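Local coordinates for protein flap endonuclease 1 (Methanocaldococcus jannaschii, PDB 1A76) that cuts 5'-flaps from DNA as a magnesium-dependent, structure-specific endonuclease and 5'-3' exonuclease in replication and repair, at residues I9-L19 and M194-V203. Numbering follows the deposited sequence.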
loop_
_atom_site.group_PDB
_atom_site.type_symbol
_atom_site.label_atom_id
_atom_site.label_comp_id
_atom_site.label_asym_id
_atom_site.label_seq_id
_atom_site.Cartn_x
_atom_site.Cartn_y
_atom_site.Cartn_z
ATOM N N ILE A 9 -17.742 -6.514 -6.791
ATOM C CA ILE A 9 -18.083 -5.105 -6.725
ATOM C C ILE A 9 -17.951 -4.418 -8.070
ATOM O O ILE A 9 -17.164 -4.841 -8.918
ATOM C CB ILE A 9 -17.205 -4.374 -5.687
ATOM C CG1 ILE A 9 -15.738 -4.428 -6.109
ATOM C CG2 ILE A 9 -17.361 -5.034 -4.321
ATOM C CD1 ILE A 9 -14.802 -3.796 -5.110
ATOM N N PRO A 10 -18.759 -3.369 -8.301
ATOM C CA PRO A 10 -18.671 -2.651 -9.577
ATOM C C PRO A 10 -17.329 -1.938 -9.713
ATOM O O PRO A 10 -16.770 -1.448 -8.737
ATOM C CB PRO A 10 -19.852 -1.674 -9.539
ATOM C CG PRO A 10 -20.204 -1.533 -8.082
ATOM C CD PRO A 10 -19.827 -2.840 -7.423
ATOM N N LYS A 11 -16.795 -1.923 -10.928
ATOM C CA LYS A 11 -15.531 -1.254 -11.196
ATOM C C LYS A 11 -15.470 -1.003 -12.682
ATOM O O LYS A 11 -16.210 -1.618 -13.443
ATOM C CB LYS A 11 -14.351 -2.117 -10.756
ATOM C CG LYS A 11 -14.122 -3.333 -11.617
ATOM C CD LYS A 11 -14.476 -4.599 -10.863
ATOM C CE LYS A 11 -13.251 -5.208 -10.223
ATOM N NZ LYS A 11 -12.750 -4.311 -9.152
ATOM N N ASN A 12 -14.608 -0.087 -13.105
ATOM C CA ASN A 12 -14.503 0.207 -14.525
ATOM C C ASN A 12 -13.076 0.459 -14.977
ATOM O O ASN A 12 -12.262 1.038 -14.253
ATOM C CB ASN A 12 -15.366 1.424 -14.874
ATOM C CG ASN A 12 -16.845 1.201 -14.570
ATOM O OD1 ASN A 12 -17.554 0.543 -15.333
ATOM N ND2 ASN A 12 -17.312 1.748 -13.453
ATOM N N ILE A 13 -12.785 0.022 -16.186
ATOM C CA ILE A 13 -11.470 0.233 -16.775
ATOM C C ILE A 13 -11.417 1.726 -17.086
ATOM O O ILE A 13 -12.413 2.313 -17.517
ATOM C CB ILE A 13 -11.293 -0.585 -18.102
ATOM C CG1 ILE A 13 -10.916 -2.040 -17.788
ATOM C CG2 ILE A 13 -10.223 0.072 -18.992
ATOM C CD1 ILE A 13 -11.183 -3.043 -18.959
ATOM N N ILE A 14 -10.279 2.351 -16.821
ATOM C CA ILE A 14 -10.114 3.765 -17.120
ATOM C C ILE A 14 -8.823 3.926 -17.921
ATOM O O ILE A 14 -7.832 3.255 -17.646
ATOM C CB ILE A 14 -10.054 4.638 -15.818
ATOM C CG1 ILE A 14 -10.096 6.123 -16.193
ATOM C CG2 ILE A 14 -8.791 4.315 -15.004
ATOM C CD1 ILE A 14 -10.411 7.070 -15.034
ATOM N N SER A 15 -8.823 4.796 -18.927
ATOM C CA SER A 15 -7.597 4.974 -19.697
ATOM C C SER A 15 -6.607 5.869 -18.945
ATOM O O SER A 15 -6.991 6.613 -18.044
ATOM C CB SER A 15 -7.906 5.591 -21.055
ATOM O OG SER A 15 -8.439 6.893 -20.888
ATOM N N PHE A 16 -5.332 5.782 -19.306
ATOM C CA PHE A 16 -4.312 6.616 -18.679
ATOM C C PHE A 16 -4.633 8.080 -18.976
ATOM O O PHE A 16 -4.354 8.970 -18.172
ATOM C CB PHE A 16 -2.930 6.258 -19.241
ATOM C CG PHE A 16 -1.793 6.508 -18.292
ATOM C CD1 PHE A 16 -1.959 6.366 -16.922
ATOM C CD2 PHE A 16 -0.547 6.883 -18.779
ATOM C CE1 PHE A 16 -0.898 6.592 -16.049
ATOM C CE2 PHE A 16 0.524 7.114 -17.921
ATOM C CZ PHE A 16 0.349 6.969 -16.552
ATOM N N GLU A 17 -5.241 8.327 -20.130
ATOM C CA GLU A 17 -5.589 9.688 -20.524
ATOM C C GLU A 17 -6.606 10.339 -19.592
ATOM O O GLU A 17 -6.458 11.500 -19.216
ATOM C CB GLU A 17 -6.146 9.703 -21.952
ATOM C CG GLU A 17 -6.580 11.084 -22.437
ATOM C CD GLU A 17 -8.089 11.244 -22.498
ATOM O OE1 GLU A 17 -8.707 10.730 -23.457
ATOM O OE2 GLU A 17 -8.659 11.888 -21.585
ATOM N N ASP A 18 -7.643 9.593 -19.228
ATOM C CA ASP A 18 -8.678 10.135 -18.360
ATOM C C ASP A 18 -8.199 10.266 -16.915
ATOM O O ASP A 18 -8.933 10.716 -16.046
ATOM C CB ASP A 18 -9.942 9.269 -18.434
ATOM C CG ASP A 18 -10.672 9.410 -19.771
ATOM O OD1 ASP A 18 -10.322 10.313 -20.557
ATOM O OD2 ASP A 18 -11.595 8.615 -20.040
ATOM N N LEU A 19 -6.958 9.873 -16.674
ATOM C CA LEU A 19 -6.355 9.956 -15.347
ATOM C C LEU A 19 -5.440 11.191 -15.323
ATOM O O LEU A 19 -4.896 11.569 -14.280
ATOM C CB LEU A 19 -5.532 8.693 -15.099
ATOM C CG LEU A 19 -5.834 7.700 -13.977
ATOM C CD1 LEU A 19 -7.225 7.892 -13.442
ATOM C CD2 LEU A 19 -5.612 6.278 -14.503
ATOM N N MET A 194 -5.418 -3.165 -17.794
ATOM C CA MET A 194 -5.730 -1.750 -17.854
ATOM C C MET A 194 -6.002 -1.128 -16.489
ATOM O O MET A 194 -6.418 -1.809 -15.554
ATOM C CB MET A 194 -6.963 -1.536 -18.731
ATOM C CG MET A 194 -6.695 -1.724 -20.187
ATOM S SD MET A 194 -5.975 -0.246 -20.866
ATOM C CE MET A 194 -7.402 0.767 -21.050
ATOM N N PRO A 195 -5.749 0.180 -16.356
ATOM C CA PRO A 195 -6.009 0.819 -15.065
ATOM C C PRO A 195 -7.464 0.542 -14.737
ATOM O O PRO A 195 -8.300 0.483 -15.640
ATOM C CB PRO A 195 -5.764 2.299 -15.333
ATOM C CG PRO A 195 -4.865 2.325 -16.507
ATOM C CD PRO A 195 -5.205 1.122 -17.345
ATOM N N GLU A 196 -7.760 0.356 -13.458
ATOM C CA GLU A 196 -9.119 0.078 -13.021
ATOM C C GLU A 196 -9.540 1.004 -11.881
ATOM O O GLU A 196 -8.864 1.102 -10.846
ATOM C CB GLU A 196 -9.232 -1.378 -12.570
ATOM C CG GLU A 196 -10.443 -1.668 -11.672
ATOM C CD GLU A 196 -10.553 -3.143 -11.312
ATOM O OE1 GLU A 196 -10.706 -3.961 -12.235
ATOM O OE2 GLU A 196 -10.480 -3.485 -10.112
ATOM N N LEU A 197 -10.664 1.677 -12.077
ATOM C CA LEU A 197 -11.172 2.586 -11.068
ATOM C C LEU A 197 -12.359 1.987 -10.322
ATOM O O LEU A 197 -13.272 1.409 -10.929
ATOM C CB LEU A 197 -11.591 3.912 -11.717
ATOM C CG LEU A 197 -12.312 4.911 -10.806
ATOM C CD1 LEU A 197 -11.319 5.534 -9.846
ATOM C CD2 LEU A 197 -12.999 5.971 -11.644
ATOM N N ILE A 198 -12.323 2.121 -9.001
ATOM C CA ILE A 198 -13.404 1.653 -8.139
ATOM C C ILE A 198 -13.877 2.879 -7.365
ATOM O O ILE A 198 -13.094 3.508 -6.647
ATOM C CB ILE A 198 -12.943 0.575 -7.111
ATOM C CG1 ILE A 198 -12.389 -0.661 -7.826
ATOM C CG2 ILE A 198 -14.140 0.147 -6.243
ATOM C CD1 ILE A 198 -10.880 -0.779 -7.795
ATOM N N GLU A 199 -15.144 3.242 -7.542
ATOM C CA GLU A 199 -15.721 4.381 -6.827
ATOM C C GLU A 199 -16.589 3.832 -5.711
ATOM O O GLU A 199 -17.577 3.156 -5.981
ATOM C CB GLU A 199 -16.588 5.247 -7.759
ATOM C CG GLU A 199 -16.717 6.693 -7.285
ATOM C CD GLU A 199 -17.929 7.419 -7.857
ATOM O OE1 GLU A 199 -18.345 7.087 -8.987
ATOM O OE2 GLU A 199 -18.459 8.328 -7.174
ATOM N N LEU A 200 -16.222 4.129 -4.468
ATOM C CA LEU A 200 -16.957 3.639 -3.293
ATOM C C LEU A 200 -18.462 3.934 -3.347
ATOM O O LEU A 200 -19.280 3.060 -3.063
ATOM C CB LEU A 200 -16.352 4.222 -2.012
ATOM C CG LEU A 200 -16.894 3.746 -0.644
ATOM C CD1 LEU A 200 -16.671 2.234 -0.457
ATOM C CD2 LEU A 200 -16.201 4.518 0.482
ATOM N N ASN A 201 -18.823 5.160 -3.713
ATOM C CA ASN A 201 -20.227 5.527 -3.811
ATOM C C ASN A 201 -20.952 4.595 -4.768
ATOM O O ASN A 201 -22.071 4.179 -4.499
ATOM C CB ASN A 201 -20.391 6.969 -4.293
ATOM C CG ASN A 201 -21.792 7.499 -4.053
ATOM O OD1 ASN A 201 -22.249 7.570 -2.913
ATOM N ND2 ASN A 201 -22.482 7.864 -5.124
ATOM N N GLU A 202 -20.316 4.275 -5.889
ATOM C CA GLU A 202 -20.931 3.379 -6.858
ATOM C C GLU A 202 -21.113 1.971 -6.286
ATOM O O GLU A 202 -22.159 1.348 -6.490
ATOM C CB GLU A 202 -20.090 3.311 -8.131
ATOM C CG GLU A 202 -20.214 1.990 -8.879
ATOM C CD GLU A 202 -19.723 2.088 -10.309
ATOM O OE1 GLU A 202 -18.519 2.349 -10.505
ATOM O OE2 GLU A 202 -20.540 1.909 -11.237
ATOM N N VAL A 203 -20.091 1.472 -5.586
ATOM C CA VAL A 203 -20.144 0.148 -4.979
ATOM C C VAL A 203 -21.348 0.062 -4.038
ATOM O O VAL A 203 -22.172 -0.842 -4.138
ATOM C CB VAL A 203 -18.859 -0.167 -4.143
ATOM C CG1 VAL A 203 -19.021 -1.512 -3.435
ATOM C CG2 VAL A 203 -17.633 -0.218 -5.042
#
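The Lys11 side chain crosses that of Glu196 at a slant, and Lys11 NZ forms a salt bridge with Glu196 OE2 at 2.6 Å, approaching from above the carboxylate plane, 60° out of it. Lysine CG sits between its backbone N and carbonyl carbon (chi1 71°) and the chain bends at each later torsion, which curls it round the carboxylate, with Lys11 CG 3.5 Å from Glu196 OE1. The same OE2 is also held by Arg186 and the hydroxyl of Tyr174, which bonds to the ammonium too; an alanine in place of Glu196 would probably leave Lys11 and Arg186 without the carboxylate they share, the lysine keeping Tyr174 as a partner. Between the two backbones, which run antiparallel, Asn12 and Leu197 exchange two nearly straight hydrogen bonds, and Ile14 N reaches Pro195 O at 3.0 Å. On the face that carries Glu196, Ile13 crosses Met194 at about a right angle, and Ile13 CG2 lies 3.6 Å from Met194 CE. Ile14 likewise lies across Pro195, where Ile14 CG2 is 3.7 Å from Pro195 CB. At the other end the Pro10 ring slides past the Glu202 chain in the opposite direction, and Pro10 CG comes within 3.5 Å of Val203 CA. Strand 12-13, from the N-domain, thus forms an edge of the mixed central sheet beside I-domain strand 196-199, which pairs next with strand 183-186, while the first turn of helix 200-207 packs against Ile9 and Pro10 through Glu202 and Val203.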